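Local atomic coordinates of acyl-CoA thioester hydrolase HI0827 (Haemophilus influenzae Rd KW20, PDB entry 3BJK), a protein that probably hydrolyses the thioester bond of acyl-coenzyme A molecules, including long-chain fatty acyl-CoA, as a hexameric hotdog-fold enzyme of broad specificity. Residues R57-A62 / V122-N127. The protein carries 1 engineered substitution. Residues are numbered along the deposited sequence; the frame is centred on the assembly and turned at random.
Sequences RVVTVA and VAVDNN
At one end of the antiparallel hotdog sheet, where strand 58-68 begins and strand 111-123 runs out, Val59 and Val122 form a hydrogen-bonded antiparallel pair and Val58 and Ala123 the adjoining non-hydrogen-bonded one. Val59 N donates to Val122 O at 2.7 Å, and Val122 N returns a bond to Val59 O at 2.8 Å. Beyond the last strand residue, Val124 N still reaches Arg57 O (3.1 Å); its N-H points almost straight at the oxygen (171°) but comes from well above the carbonyl plane. Arg131 NH2 also bonds Arg57 O, and its NE donates to Val124 O.

Val59 and Val122 share one face, and Val124 packs against Val59. Val59 CG2 meets Val124 CG1 at 3.7 Å, the two side chains crossing at about a right angle. Val61 CG1 presses on Val122 CG2 at a tight 3.5 Å; each valine offers the other its methyl anti to the carbonyl carbon. Val61 and Ala62 together lie opposite the single residue Thr120, a classic beta bulge. Val58 and Ala123 point to the other face, against helix 35-54. Farther out, a water links Arg57 NH1 to Asp125 O through long bonds of 3.3 and 3.2 Å.

Direct backbone bonds thus hold the pair through Val124, a water makes the link from Asp125 to the Arg57 side chain, and Arg131, donating to both Arg57 O and Val124 O, ties its loop to the strand ends.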
loop_
_atom_site.group_PDB
_atom_site.type_symbol
_atom_site.label_atom_id
_atom_site.label_comp_id
_atom_site.label_asym_id
_atom_site.label_seq_id
_atom_site.Cartn_x
_atom_site.Cartn_y
_atom_site.Cartn_z
ATOM N N ARG C 57 18.612 18.066 -3.095
ATOM C CA ARG C 57 17.156 17.977 -3.310
ATOM C C ARG C 57 16.768 18.561 -4.674
ATOM O O ARG C 57 17.398 19.509 -5.152
ATOM C CB ARG C 57 16.385 18.736 -2.215
ATOM C CG ARG C 57 16.130 17.963 -0.912
ATOM C CD ARG C 57 15.833 18.949 0.280
ATOM N NE ARG C 57 15.606 18.228 1.544
ATOM C CZ ARG C 57 14.412 17.882 2.061
ATOM N NH1 ARG C 57 13.269 18.212 1.466
ATOM N NH2 ARG C 57 14.353 17.209 3.216
ATOM N N VAL C 58 15.723 17.982 -5.251
ATOM C CA VAL C 58 15.113 18.456 -6.485
ATOM C C VAL C 58 13.609 18.399 -6.342
ATOM O O VAL C 58 13.072 17.699 -5.438
ATOM C CB VAL C 58 15.494 17.619 -7.755
ATOM C CG1 VAL C 58 17.005 17.660 -8.017
ATOM C CG2 VAL C 58 14.911 16.181 -7.731
ATOM N N VAL C 59 12.926 19.144 -7.216
ATOM C CA VAL C 59 11.488 18.872 -7.490
ATOM C C VAL C 59 11.251 18.622 -8.965
ATOM O O VAL C 59 11.946 19.156 -9.832
ATOM C CB VAL C 59 10.537 20.069 -7.088
ATOM C CG1 VAL C 59 10.401 20.179 -5.592
ATOM C CG2 VAL C 59 11.013 21.347 -7.698
ATOM N N THR C 60 10.258 17.824 -9.269
ATOM C CA THR C 60 9.813 17.658 -10.668
ATOM C C THR C 60 8.961 18.892 -11.001
ATOM O O THR C 60 8.074 19.261 -10.221
ATOM C CB THR C 60 8.988 16.360 -10.836
ATOM O OG1 THR C 60 9.656 15.279 -10.203
ATOM C CG2 THR C 60 8.835 16.011 -12.207
ATOM N N VAL C 61 9.253 19.574 -12.102
ATOM C CA VAL C 61 8.396 20.670 -12.550
ATOM C C VAL C 61 7.571 20.342 -13.827
ATOM O O VAL C 61 6.503 20.936 -14.044
ATOM C CB VAL C 61 9.225 21.903 -12.794
ATOM C CG1 VAL C 61 9.929 22.314 -11.440
ATOM C CG2 VAL C 61 10.250 21.687 -13.959
ATOM N N ALA C 62 8.088 19.449 -14.670
ATOM C CA ALA C 62 7.415 19.092 -15.930
ATOM C C ALA C 62 7.741 17.713 -16.413
ATOM O O ALA C 62 8.807 17.156 -16.131
ATOM C CB ALA C 62 7.789 20.097 -17.048
ATOM N N VAL C 122 14.017 20.540 -10.999
ATOM C CA VAL C 122 14.679 21.743 -10.565
ATOM C C VAL C 122 15.279 21.490 -9.172
ATOM O O VAL C 122 14.605 20.978 -8.289
ATOM C CB VAL C 122 13.710 22.959 -10.588
ATOM C CG1 VAL C 122 14.381 24.202 -10.043
ATOM C CG2 VAL C 122 13.220 23.176 -12.026
ATOM N N ALA C 123 16.566 21.761 -9.057
ATOM C CA ALA C 123 17.277 21.810 -7.798
ATOM C C ALA C 123 16.666 22.856 -6.827
ATOM O O ALA C 123 16.404 23.996 -7.204
ATOM C CB ALA C 123 18.732 22.147 -8.075
ATOM N N VAL C 124 16.420 22.423 -5.587
ATOM C CA VAL C 124 15.745 23.212 -4.573
ATOM C C VAL C 124 16.484 23.145 -3.235
ATOM O O VAL C 124 17.217 22.196 -2.956
ATOM C CB VAL C 124 14.259 22.789 -4.329
ATOM C CG1 VAL C 124 13.403 23.107 -5.551
ATOM C CG2 VAL C 124 14.098 21.331 -3.940
ATOM N N ASP C 125 16.259 24.154 -2.415
ATOM C CA ASP C 125 16.725 24.174 -1.033
ATOM C C ASP C 125 15.726 23.463 -0.098
ATOM O O ASP C 125 14.737 22.902 -0.560
ATOM C CB ASP C 125 16.981 25.633 -0.590
ATOM C CG ASP C 125 15.718 26.530 -0.631
ATOM O OD1 ASP C 125 14.572 26.028 -0.483
ATOM O OD2 ASP C 125 15.894 27.766 -0.799
ATOM N N ASN C 126 16.033 23.501 1.207
ATOM C CA ASN C 126 15.151 23.104 2.334
ATOM C C ASN C 126 13.692 23.576 2.221
ATOM O O ASN C 126 12.762 22.827 2.567
ATOM C CB ASN C 126 15.757 23.644 3.645
ATOM C CG ASN C 126 14.983 23.225 4.897
ATOM O OD1 ASN C 126 14.304 22.199 4.905
ATOM N ND2 ASN C 126 15.127 24.015 5.987
ATOM N N ASN C 127 13.491 24.794 1.706
ATOM C CA ASN C 127 12.136 25.360 1.541
ATOM C C ASN C 127 11.469 25.180 0.174
ATOM O O ASN C 127 10.430 25.789 -0.099
ATOM C CB ASN C 127 12.178 26.839 1.922
ATOM C CG ASN C 127 12.633 27.040 3.347
ATOM O OD1 ASN C 127 13.618 27.739 3.609
ATOM N ND2 ASN C 127 11.939 26.403 4.282
HETATM O O HOH W 1 12.374 20.706 -0.473
#